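Local structure of lipoprotein (Clostridioides difficile, 7RAG) at residues Tyr24-Glu30 with Tyr42-Tyr48; Phe100-Phe104 with Val166-Phe171; Gly121-Thr127 with Gln139-Ala145; Thr51-Leu56 with Ser68-Gln72. The protein binds the cortex-processing amidase CwlD and allosterically activates it during spore formation in Clostridioides difficile. One frame throughout, in Å; residues are numbered along the deposited sequence.

In the fold
Contacts 1 and 4 are beta hairpins that share the long strand 40-58 within one antiparallel sheet, yet their centres lie about 27 Å apart. Contact 3 is a hairpin of the second sheet, and contact 2 packs a loop against strand 162-173 of that same sheet. Contact 2 is buried and largely aromatic; the three hairpins are only partly buried. Contact 1 brings aromatic groups to one face, contact 3 aliphatic ones, and contact 4 sets charged and amide groups opposite its tyrosines. Contact 2 touches both contact 3, through Phe104 and Leu141, and contact 4, where Asp103 OD1 and Tyr54 OH probably hydrogen-bond. All four lie within reach of the second subunit.

Contact 1: residues Tyr24-Glu30 with Tyr42-Tyr48; sequences YYSCKAE and YVLIHTY
His46 packs against Cys27 with its CB and against Ala29 with the far side of its ring. The CB rests 3.9 Å from Cys27 SG. With CG beside the backbone N (chi1 -70°), the imidazole runs lengthwise along the hairpin toward the Ala29-Leu44 pair: CD2 passes 4.1 Å from Ala29 CB, CE1 comes to 3.8 Å from that methyl, and NE2, at the tip, to 3.7 Å. The methyl thus sits over one ring face, offset toward the rim, in a CH-pi contact, while the sulfur approaches the ring obliquely. The strands form an antiparallel beta hairpin, its hydrogen-bonded pairs Tyr25-Tyr48, Cys27-His46 and Ala29-Leu44 each closed by two backbone bonds. A second subunit continues the sheet in another antiparallel ladder, and its Phe100 meets the His46 ring edge-to-face. On the same face as His46, Tyr48 CB lies over the Tyr25 ring, 3.7 Å from its centroid; the two rings are nearly parallel (28°) but displaced, with little overlap. Tyr48 OH is hydrogen-bonded to Asp52 of the second subunit and, at the far end, Tyr42 OH to Glu57 of the amidase chain. The other face carries Ser26 OG and Thr47 OG1, joined by a weak hydrogen bond of 3.3 Å.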
# COMPACT_ATOMS: atom_id res chain seq x y z
N TYR A 24 -0.45 -7.48 20.04
CA TYR A 24 -1.58 -6.61 19.81
C TYR A 24 -1.74 -5.72 21.04
O TYR A 24 -1.55 -6.18 22.17
CB TYR A 24 -2.86 -7.42 19.57
CG TYR A 24 -4.11 -6.58 19.61
CD1 TYR A 24 -4.63 -6.03 18.44
CD2 TYR A 24 -4.77 -6.32 20.81
CE1 TYR A 24 -5.77 -5.26 18.46
CE2 TYR A 24 -5.90 -5.54 20.84
CZ TYR A 24 -6.40 -5.02 19.66
OH TYR A 24 -7.55 -4.25 19.68
N TYR A 25 -2.07 -4.46 20.82
CA TYR A 25 -2.53 -3.65 21.94
C TYR A 25 -3.50 -2.61 21.41
O TYR A 25 -3.55 -2.32 20.22
CB TYR A 25 -1.37 -3.02 22.74
CG TYR A 25 -0.74 -1.74 22.23
CD1 TYR A 25 0.58 -1.72 21.80
CD2 TYR A 25 -1.44 -0.53 22.26
CE1 TYR A 25 1.17 -0.56 21.35
CE2 TYR A 25 -0.85 0.63 21.81
CZ TYR A 25 0.46 0.60 21.36
OH TYR A 25 1.04 1.76 20.92
N SER A 26 -4.30 -2.09 22.32
CA SER A 26 -5.28 -1.10 21.93
C SER A 26 -5.56 -0.23 23.14
O SER A 26 -5.67 -0.73 24.26
CB SER A 26 -6.57 -1.74 21.44
OG SER A 26 -7.27 -0.85 20.59
N CYS A 27 -5.70 1.07 22.89
CA CYS A 27 -5.98 1.97 24.00
C CYS A 27 -6.61 3.23 23.46
O CYS A 27 -6.60 3.50 22.26
CB CYS A 27 -4.72 2.30 24.80
SG CYS A 27 -3.50 3.28 23.93
N LYS A 28 -7.19 3.98 24.39
CA LYS A 28 -7.67 5.33 24.16
C LYS A 28 -6.57 6.29 24.61
O LYS A 28 -5.99 6.12 25.69
CB LYS A 28 -8.97 5.55 24.93
CG LYS A 28 -9.93 6.56 24.35
CD LYS A 28 -11.20 6.67 25.21
CE LYS A 28 -11.09 7.77 26.26
NZ LYS A 28 -12.42 8.05 26.88
N ALA A 29 -6.24 7.27 23.78
CA ALA A 29 -5.21 8.26 24.08
C ALA A 29 -5.85 9.63 24.14
O ALA A 29 -6.38 10.12 23.14
CB ALA A 29 -4.09 8.23 23.02
N GLU A 30 -5.82 10.24 25.32
CA GLU A 30 -6.23 11.63 25.50
C GLU A 30 -5.00 12.51 25.39
O GLU A 30 -4.11 12.42 26.24
CB GLU A 30 -6.91 11.82 26.85
CG GLU A 30 -8.05 10.87 27.06
CD GLU A 30 -8.73 11.04 28.40
OE1 GLU A 30 -8.23 11.84 29.24
OE2 GLU A 30 -9.76 10.36 28.60
N TYR A 42 -7.41 16.26 22.21
CA TYR A 42 -7.81 15.31 21.20
C TYR A 42 -8.01 13.96 21.87
O TYR A 42 -7.39 13.69 22.90
CB TYR A 42 -6.75 15.19 20.11
CG TYR A 42 -6.38 16.50 19.51
CD1 TYR A 42 -7.02 16.97 18.38
CD2 TYR A 42 -5.37 17.27 20.07
CE1 TYR A 42 -6.68 18.18 17.82
CE2 TYR A 42 -5.02 18.47 19.52
CZ TYR A 42 -5.68 18.93 18.39
OH TYR A 42 -5.32 20.14 17.85
N VAL A 43 -8.88 13.13 21.31
CA VAL A 43 -8.94 11.74 21.73
C VAL A 43 -8.76 10.86 20.50
O VAL A 43 -9.45 11.02 19.49
CB VAL A 43 -10.24 11.39 22.47
CG1 VAL A 43 -10.29 9.93 22.79
CG2 VAL A 43 -10.32 12.18 23.76
N LEU A 44 -7.80 9.96 20.59
CA LEU A 44 -7.51 9.01 19.53
C LEU A 44 -7.69 7.62 20.10
O LEU A 44 -7.62 7.42 21.32
CB LEU A 44 -6.06 9.16 19.00
CG LEU A 44 -5.75 10.51 18.34
CD1 LEU A 44 -5.31 11.56 19.37
CD2 LEU A 44 -4.72 10.37 17.25
N ILE A 45 -7.92 6.65 19.22
CA ILE A 45 -7.72 5.25 19.55
C ILE A 45 -6.44 4.79 18.86
O ILE A 45 -6.22 5.07 17.68
CB ILE A 45 -8.93 4.40 19.14
CG1 ILE A 45 -10.14 4.90 19.93
CG2 ILE A 45 -8.66 2.93 19.45
CD1 ILE A 45 -11.45 4.49 19.37
N HIS A 46 -5.55 4.19 19.65
CA HIS A 46 -4.32 3.58 19.16
C HIS A 46 -4.52 2.09 19.09
O HIS A 46 -4.87 1.47 20.10
CB HIS A 46 -3.15 3.83 20.10
CG HIS A 46 -2.68 5.24 20.12
ND1 HIS A 46 -1.56 5.63 20.82
CD2 HIS A 46 -3.18 6.35 19.53
CE1 HIS A 46 -1.39 6.93 20.66
NE2 HIS A 46 -2.35 7.38 19.88
N THR A 47 -4.24 1.52 17.92
CA THR A 47 -4.24 0.09 17.73
C THR A 47 -2.89 -0.37 17.20
O THR A 47 -2.33 0.24 16.28
CB THR A 47 -5.37 -0.31 16.81
OG1 THR A 47 -6.61 -0.01 17.45
CG2 THR A 47 -5.33 -1.80 16.52
N TYR A 48 -2.37 -1.44 17.77
CA TYR A 48 -1.15 -2.06 17.32
C TYR A 48 -1.40 -3.54 17.07
O TYR A 48 -1.93 -4.24 17.95
CB TYR A 48 -0.05 -1.89 18.36
CG TYR A 48 1.18 -2.74 18.16
CD1 TYR A 48 2.15 -2.39 17.23
CD2 TYR A 48 1.41 -3.86 18.95
CE1 TYR A 48 3.30 -3.13 17.07
CE2 TYR A 48 2.58 -4.62 18.80
CZ TYR A 48 3.52 -4.24 17.85
OH TYR A 48 4.67 -4.96 17.67

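Contact 2: residues Phe100-Phe104 with Val166-Phe171; sequences FVGDF and VKYKDF
Phe104 brings its ring tip up to Phe171, CZ lying 3.7 Å from Phe171 CE1. The side chains approach head-on and only their rims touch, the planes inclined at 54°. The adjoining part of the rim passes Tyr168: Phe104 CE2 stands 4.2 Å from Tyr168 CE1, and these planes are steeply inclined at 83°. Together the three rings make an aromatic cluster.

One polar bond fixes the edge of this cluster. The hydroxyl of Tyr168 donates to Gly102 O over 2.8 Å, and the carbonyl oxygen lies at the edge of the tyrosine ring, near its plane. The approach is strongly bent, with an angle of 103° at the oxygen, so the hydroxyl comes in from the side of the C=O group and tilted from its plane. Gly102 belongs to a type II turn, Phe100 to Asp103, closed by Asp103 N bonding to Phe100 O; its positive phi suits glycine. Next to Gly102 in the turn, Val101 CG2 touches Val166 CG2 at 3.7 Å, while Val166 CG1 supports one face of Tyr168.

The loop therefore lies against strand 162-173, the last strand of its sheet within this chain, which a strand of the second subunit extends. Leu141 of strand 138-144 and Met153 of strand 150-156 pack on both Phe104 and Tyr168. From the second subunit, Tyr25 meets the rings of Phe104 and Phe171, and Ile19 on helix 8-21 packs on Phe104.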
# COMPACT_ATOMS: atom_id res chain seq x y z
N PHE A 100 0.98 -18.71 0.08
CA PHE A 100 1.66 -19.10 -1.14
C PHE A 100 2.16 -20.51 -0.91
O PHE A 100 2.20 -21.00 0.22
CB PHE A 100 2.83 -18.15 -1.49
CG PHE A 100 3.82 -17.95 -0.36
CD1 PHE A 100 4.93 -18.75 -0.25
CD2 PHE A 100 3.60 -16.97 0.60
CE1 PHE A 100 5.82 -18.57 0.80
CE2 PHE A 100 4.48 -16.79 1.65
CZ PHE A 100 5.60 -17.60 1.75
N VAL A 101 2.52 -21.18 -2.00
CA VAL A 101 3.10 -22.50 -1.87
C VAL A 101 4.54 -22.33 -1.40
O VAL A 101 5.32 -21.56 -1.98
CB VAL A 101 2.98 -23.28 -3.19
CG1 VAL A 101 3.07 -22.33 -4.36
CG2 VAL A 101 4.02 -24.38 -3.29
N GLY A 102 4.89 -23.00 -0.29
CA GLY A 102 6.10 -22.72 0.45
C GLY A 102 5.86 -22.02 1.78
O GLY A 102 6.76 -22.01 2.63
N ASP A 103 4.68 -21.45 1.98
CA ASP A 103 4.33 -20.83 3.25
C ASP A 103 3.99 -21.91 4.27
O ASP A 103 3.03 -22.65 4.10
CB ASP A 103 3.15 -19.88 3.06
CG ASP A 103 2.67 -19.25 4.34
OD1 ASP A 103 3.40 -19.29 5.36
OD2 ASP A 103 1.53 -18.71 4.33
N PHE A 104 4.78 -22.00 5.32
CA PHE A 104 4.62 -23.05 6.32
C PHE A 104 4.33 -22.54 7.72
O PHE A 104 3.66 -23.24 8.47
CB PHE A 104 5.86 -23.95 6.38
CG PHE A 104 7.11 -23.21 6.70
CD1 PHE A 104 7.57 -23.13 8.00
CD2 PHE A 104 7.83 -22.58 5.69
CE1 PHE A 104 8.72 -22.45 8.31
CE2 PHE A 104 9.00 -21.89 5.99
CZ PHE A 104 9.44 -21.82 7.31
N VAL A 166 8.60 -28.08 -3.22
CA VAL A 166 9.47 -27.01 -2.76
C VAL A 166 10.60 -27.65 -1.98
O VAL A 166 10.36 -28.33 -0.98
CB VAL A 166 8.70 -26.00 -1.90
CG1 VAL A 166 9.66 -24.95 -1.36
CG2 VAL A 166 7.56 -25.38 -2.68
N LYS A 167 11.83 -27.40 -2.40
CA LYS A 167 13.02 -27.77 -1.63
C LYS A 167 13.63 -26.49 -1.07
O LYS A 167 13.97 -25.57 -1.83
CB LYS A 167 14.03 -28.53 -2.49
CG LYS A 167 13.67 -30.02 -2.71
CD LYS A 167 14.30 -30.59 -3.96
CE LYS A 167 14.14 -32.12 -4.04
NZ LYS A 167 15.46 -32.88 -3.93
N TYR A 168 13.74 -26.44 0.26
CA TYR A 168 14.26 -25.27 0.96
C TYR A 168 15.78 -25.36 1.10
O TYR A 168 16.28 -26.30 1.72
CB TYR A 168 13.60 -25.14 2.33
CG TYR A 168 12.10 -24.95 2.31
CD1 TYR A 168 11.53 -23.68 2.35
CD2 TYR A 168 11.25 -26.06 2.28
CE1 TYR A 168 10.15 -23.51 2.33
CE2 TYR A 168 9.87 -25.91 2.28
CZ TYR A 168 9.33 -24.64 2.30
OH TYR A 168 7.96 -24.51 2.29
N LYS A 169 16.49 -24.38 0.56
CA LYS A 169 17.95 -24.29 0.64
C LYS A 169 18.35 -22.99 1.34
O LYS A 169 17.69 -21.96 1.19
CB LYS A 169 18.59 -24.34 -0.77
CG LYS A 169 18.22 -25.57 -1.62
CD LYS A 169 19.10 -26.78 -1.30
CE LYS A 169 18.45 -28.09 -1.72
NZ LYS A 169 17.31 -28.42 -0.81
N ASP A 170 19.44 -23.05 2.12
CA ASP A 170 20.06 -21.86 2.73
C ASP A 170 19.14 -21.20 3.75
O ASP A 170 19.05 -19.97 3.80
CB ASP A 170 20.49 -20.82 1.69
CG ASP A 170 21.42 -21.38 0.63
OD1 ASP A 170 22.18 -22.32 0.93
OD2 ASP A 170 21.39 -20.86 -0.51
N PHE A 171 18.46 -22.00 4.58
CA PHE A 171 17.46 -21.48 5.51
C PHE A 171 18.13 -20.81 6.70
O PHE A 171 18.85 -21.47 7.46
CB PHE A 171 16.53 -22.59 5.99
CG PHE A 171 15.31 -22.07 6.67
CD1 PHE A 171 14.16 -21.79 5.94
CD2 PHE A 171 15.30 -21.81 8.03
CE1 PHE A 171 13.03 -21.30 6.55
CE2 PHE A 171 14.17 -21.31 8.66
CZ PHE A 171 13.03 -21.06 7.92

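Contact 3: residues Gly121-Thr127 with Gln139-Ala145; sequences GHLVLET and QVLYVNA
Strands 122-127 and 139-144 run antiparallel at 157°, their axes 4.5 Å apart at closest approach. They are the arms of a beta hairpin, with paired backbone bonds at Leu123-Val143, Leu125-Leu141 and Thr127-Gln139, and form the second and third strands of a five-stranded antiparallel sheet: strand 115-119 flanks one arm and strand 150-156 the other.

On one face the contact is aliphatic. Leu123 and Val143 run alongside each other off this face; with CG opposite its own N (chi1 173°), Leu123 carries CD2 onto Val143 CB, 3.8 Å away. Next along, Leu125 CD1 touches Leu141 CD2 more loosely, at 4.3 Å. Phe15 of the second subunit packs on Leu141 and Val143, so this face is buried partly by another chain.

The opposite face centres on Val124, whose two methyls divide the work. CG1 meets Val140 CG1 at 3.7 Å, and CG2 lies 3.9 Å from Tyr142 CD1, approaching that ring obliquely. Lys152 adds a cation-pi contact to the same tyrosine. At the end of the ladder His122 and Asn144 both bond to Glu151 through His122 NE2 and Asn144 ND2. A last backbone bond, Ala145 N to Gly121 O at 3.1 Å, reaches the oxygen from above the carbonyl plane, 37° out of it.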
# COMPACT_ATOMS: atom_id res chain seq x y z
N GLY A 121 15.09 -39.31 10.04
CA GLY A 121 15.62 -37.99 10.37
C GLY A 121 14.74 -36.81 10.00
O GLY A 121 15.22 -35.67 10.01
N HIS A 122 13.47 -37.04 9.70
CA HIS A 122 12.55 -35.96 9.35
C HIS A 122 11.27 -36.04 10.15
O HIS A 122 10.72 -37.12 10.37
CB HIS A 122 12.21 -35.98 7.87
CG HIS A 122 13.35 -35.62 6.99
ND1 HIS A 122 14.21 -36.56 6.46
CD2 HIS A 122 13.79 -34.42 6.54
CE1 HIS A 122 15.12 -35.95 5.73
NE2 HIS A 122 14.89 -34.65 5.76
N LEU A 123 10.81 -34.87 10.57
CA LEU A 123 9.45 -34.68 11.07
C LEU A 123 8.57 -34.45 9.85
O LEU A 123 8.77 -33.48 9.12
CB LEU A 123 9.44 -33.50 12.05
CG LEU A 123 8.21 -32.84 12.70
CD1 LEU A 123 7.82 -33.49 13.98
CD2 LEU A 123 8.46 -31.34 12.94
N VAL A 124 7.64 -35.37 9.59
CA VAL A 124 6.73 -35.28 8.45
C VAL A 124 5.38 -34.81 8.97
O VAL A 124 4.81 -35.43 9.87
CB VAL A 124 6.60 -36.63 7.73
CG1 VAL A 124 5.83 -36.46 6.43
CG2 VAL A 124 7.96 -37.24 7.47
N LEU A 125 4.88 -33.72 8.39
CA LEU A 125 3.63 -33.10 8.79
C LEU A 125 2.69 -33.06 7.60
O LEU A 125 3.04 -32.49 6.56
CB LEU A 125 3.87 -31.68 9.31
CG LEU A 125 4.99 -31.53 10.33
CD1 LEU A 125 5.04 -30.08 10.79
CD2 LEU A 125 4.76 -32.46 11.50
N GLU A 126 1.51 -33.66 7.73
CA GLU A 126 0.55 -33.76 6.64
C GLU A 126 -0.77 -33.12 7.02
O GLU A 126 -1.34 -33.44 8.07
CB GLU A 126 0.28 -35.22 6.27
CG GLU A 126 1.48 -36.11 6.25
CD GLU A 126 1.09 -37.51 5.86
OE1 GLU A 126 -0.13 -37.72 5.62
OE2 GLU A 126 1.98 -38.39 5.78
N THR A 127 -1.27 -32.24 6.17
CA THR A 127 -2.60 -31.68 6.36
C THR A 127 -3.35 -31.79 5.05
O THR A 127 -2.73 -31.89 3.99
CB THR A 127 -2.53 -30.20 6.84
OG1 THR A 127 -1.91 -29.38 5.85
CG2 THR A 127 -1.71 -30.08 8.14
N GLN A 139 -1.08 -31.26 1.78
CA GLN A 139 0.15 -30.50 1.93
C GLN A 139 1.06 -31.25 2.90
O GLN A 139 0.67 -31.50 4.05
CB GLN A 139 -0.18 -29.10 2.45
CG GLN A 139 0.82 -28.02 2.09
CD GLN A 139 0.55 -26.74 2.85
OE1 GLN A 139 -0.31 -26.70 3.74
NE2 GLN A 139 1.27 -25.68 2.51
N VAL A 140 2.25 -31.64 2.43
CA VAL A 140 3.19 -32.40 3.25
C VAL A 140 4.49 -31.62 3.39
O VAL A 140 5.12 -31.27 2.38
CB VAL A 140 3.47 -33.79 2.67
CG1 VAL A 140 4.32 -34.59 3.66
CG2 VAL A 140 2.17 -34.50 2.38
N LEU A 141 4.90 -31.40 4.63
CA LEU A 141 6.12 -30.68 4.95
C LEU A 141 7.11 -31.62 5.63
O LEU A 141 6.76 -32.31 6.59
CB LEU A 141 5.83 -29.49 5.87
CG LEU A 141 7.02 -28.63 6.28
CD1 LEU A 141 7.53 -27.73 5.16
CD2 LEU A 141 6.64 -27.81 7.51
N TYR A 142 8.34 -31.64 5.12
CA TYR A 142 9.44 -32.38 5.72
C TYR A 142 10.31 -31.40 6.47
O TYR A 142 10.83 -30.45 5.87
CB TYR A 142 10.26 -33.12 4.66
CG TYR A 142 9.44 -34.15 3.92
CD1 TYR A 142 9.48 -35.49 4.28
CD2 TYR A 142 8.60 -33.77 2.87
CE1 TYR A 142 8.72 -36.42 3.62
CE2 TYR A 142 7.84 -34.70 2.21
CZ TYR A 142 7.90 -36.02 2.58
OH TYR A 142 7.13 -36.94 1.91
N VAL A 143 10.47 -31.62 7.77
CA VAL A 143 11.29 -30.78 8.64
C VAL A 143 12.51 -31.59 9.07
O VAL A 143 12.39 -32.77 9.41
CB VAL A 143 10.49 -30.28 9.86
CG1 VAL A 143 11.32 -29.31 10.68
CG2 VAL A 143 9.19 -29.64 9.41
N ASN A 144 13.67 -30.96 9.06
CA ASN A 144 14.87 -31.61 9.56
C ASN A 144 14.73 -31.79 11.07
O ASN A 144 14.54 -30.82 11.80
CB ASN A 144 16.10 -30.79 9.21
CG ASN A 144 17.37 -31.43 9.66
OD1 ASN A 144 17.67 -31.52 10.84
ND2 ASN A 144 18.16 -31.88 8.70
N ALA A 145 14.82 -33.03 11.54
CA ALA A 145 14.52 -33.29 12.94
C ALA A 145 15.55 -32.71 13.88
O ALA A 145 15.27 -32.60 15.08
CB ALA A 145 14.39 -34.79 13.19

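Contact 4: residues Thr51-Leu56 with Ser68-Gln72; sequences TDNYKL and SIEYQ
With CG opposite the backbone nitrogen in each (chi1 -178° and -158°), Lys55 and Glu70, a non-hydrogen-bonded pair on one face of the sheet, extend until their side chains cross. The lysine bends near its end, bringing Lys55 NZ to 3.6 Å from Glu70 OE1. That is a long salt bridge, and the carboxylate packs against the aliphatic part of the lysine as well, with OE1 3.7 Å from Lys55 CD. Lys79 of the next strand is a second, weak ionic partner of Glu70 OE1.

Strands 51-56 and 68-71 pair antiparallel as a beta hairpin, with two hydrogen-bonded pairs, Tyr54-Tyr71 and Leu56-Ile69, on either side of Lys55-Glu70. The Leu56 N bond to Ile69 O is nearly straight (175°). Beyond Tyr54 the ladder stops: Asp52 O and Gln72 O, both acceptors, face each other at 3.0 Å. Asn53 and Gln72 run alongside each other there, although the modelled position of the Gln72 amide is doubtful.

Across the sheet from the charges, Tyr54 CB and Tyr71 CB stand 4.2 Å apart, and Leu56 CG lies at the edge of the Tyr71 ring, 4.3 Å from CE2. Phe100 packs on Leu56 and meets Tyr54 edge-to-face. Residues Thr51-Leu56 also pair in an antiparallel ladder with a strand of the second subunit, whose Tyr48 ring meets Tyr54. The hairpin is thus two-sided, and its long ion pair is probably a weaker restraint than the four short backbone bonds, which tie the strands directly.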
# COMPACT_ATOMS: atom_id res chain seq x y z
N THR A 51 2.37 -7.86 12.44
CA THR A 51 1.83 -8.51 11.25
C THR A 51 2.94 -9.16 10.44
O THR A 51 4.11 -8.78 10.54
CB THR A 51 1.05 -7.53 10.34
OG1 THR A 51 1.97 -6.72 9.60
CG2 THR A 51 0.16 -6.62 11.16
N ASP A 52 2.56 -10.16 9.66
CA ASP A 52 3.50 -10.90 8.83
C ASP A 52 3.74 -10.18 7.51
O ASP A 52 2.83 -9.58 6.93
CB ASP A 52 2.99 -12.31 8.57
CG ASP A 52 2.86 -13.12 9.84
OD1 ASP A 52 2.28 -14.22 9.77
OD2 ASP A 52 3.31 -12.66 10.91
N ASN A 53 4.98 -10.22 7.04
CA ASN A 53 5.32 -9.69 5.72
C ASN A 53 6.17 -10.73 5.00
O ASN A 53 7.25 -11.10 5.48
CB ASN A 53 6.06 -8.35 5.81
CG ASN A 53 6.59 -7.87 4.46
OD1 ASN A 53 7.64 -8.32 3.99
ND2 ASN A 53 5.88 -6.95 3.84
N TYR A 54 5.68 -11.20 3.86
CA TYR A 54 6.34 -12.20 3.04
C TYR A 54 6.72 -11.57 1.70
O TYR A 54 5.94 -10.83 1.11
CB TYR A 54 5.44 -13.39 2.81
CG TYR A 54 5.26 -14.33 3.98
CD1 TYR A 54 6.22 -15.29 4.28
CD2 TYR A 54 4.12 -14.28 4.78
CE1 TYR A 54 6.05 -16.17 5.33
CE2 TYR A 54 3.95 -15.15 5.84
CZ TYR A 54 4.92 -16.10 6.11
OH TYR A 54 4.77 -16.98 7.16
N LYS A 55 7.94 -11.81 1.24
CA LYS A 55 8.32 -11.44 -0.12
C LYS A 55 8.86 -12.67 -0.83
O LYS A 55 9.73 -13.36 -0.30
CB LYS A 55 9.36 -10.33 -0.11
CG LYS A 55 9.78 -9.86 -1.48
CD LYS A 55 10.32 -8.44 -1.40
CE LYS A 55 11.14 -8.09 -2.63
NZ LYS A 55 10.64 -6.82 -3.26
N LEU A 56 8.31 -12.97 -2.01
CA LEU A 56 8.83 -14.01 -2.88
C LEU A 56 9.35 -13.33 -4.14
O LEU A 56 8.58 -12.69 -4.86
CB LEU A 56 7.76 -15.04 -3.27
CG LEU A 56 6.58 -15.31 -2.34
CD1 LEU A 56 5.81 -16.51 -2.87
CD2 LEU A 56 7.04 -15.57 -0.90
N SER A 68 8.47 -10.18 -8.52
CA SER A 68 8.25 -10.49 -7.11
C SER A 68 6.77 -10.34 -6.75
O SER A 68 5.99 -9.68 -7.45
CB SER A 68 9.11 -9.61 -6.19
OG SER A 68 8.83 -8.23 -6.32
N ILE A 69 6.41 -11.01 -5.66
CA ILE A 69 5.11 -10.87 -5.03
C ILE A 69 5.34 -10.63 -3.55
O ILE A 69 6.08 -11.38 -2.91
CB ILE A 69 4.23 -12.11 -5.25
CG1 ILE A 69 3.85 -12.24 -6.72
CG2 ILE A 69 2.99 -12.01 -4.40
CD1 ILE A 69 3.21 -13.58 -7.07
N GLU A 70 4.70 -9.61 -3.01
CA GLU A 70 4.86 -9.20 -1.63
C GLU A 70 3.51 -9.24 -0.93
O GLU A 70 2.54 -8.66 -1.43
CB GLU A 70 5.47 -7.81 -1.59
CG GLU A 70 6.16 -7.45 -0.33
CD GLU A 70 6.90 -6.13 -0.46
OE1 GLU A 70 7.57 -5.92 -1.51
OE2 GLU A 70 6.78 -5.29 0.47
N TYR A 71 3.43 -9.96 0.19
CA TYR A 71 2.22 -10.08 1.00
C TYR A 71 2.42 -9.28 2.29
O TYR A 71 3.29 -9.62 3.10
CB TYR A 71 1.93 -11.54 1.35
CG TYR A 71 1.70 -12.45 0.16
CD1 TYR A 71 0.40 -12.71 -0.29
CD2 TYR A 71 2.76 -13.07 -0.50
CE1 TYR A 71 0.18 -13.56 -1.37
CE2 TYR A 71 2.54 -13.92 -1.56
CZ TYR A 71 1.26 -14.16 -1.99
OH TYR A 71 1.04 -14.98 -3.05
N GLN A 72 1.61 -8.23 2.49
CA GLN A 72 1.82 -7.31 3.60
C GLN A 72 0.70 -7.38 4.63
O GLN A 72 0.94 -7.59 5.83
CB GLN A 72 1.93 -5.87 3.09
CG GLN A 72 2.85 -5.68 1.90
CD GLN A 72 3.96 -4.67 2.18
OE1 GLN A 72 4.08 -4.18 3.30
NE2 GLN A 72 4.76 -4.37 1.16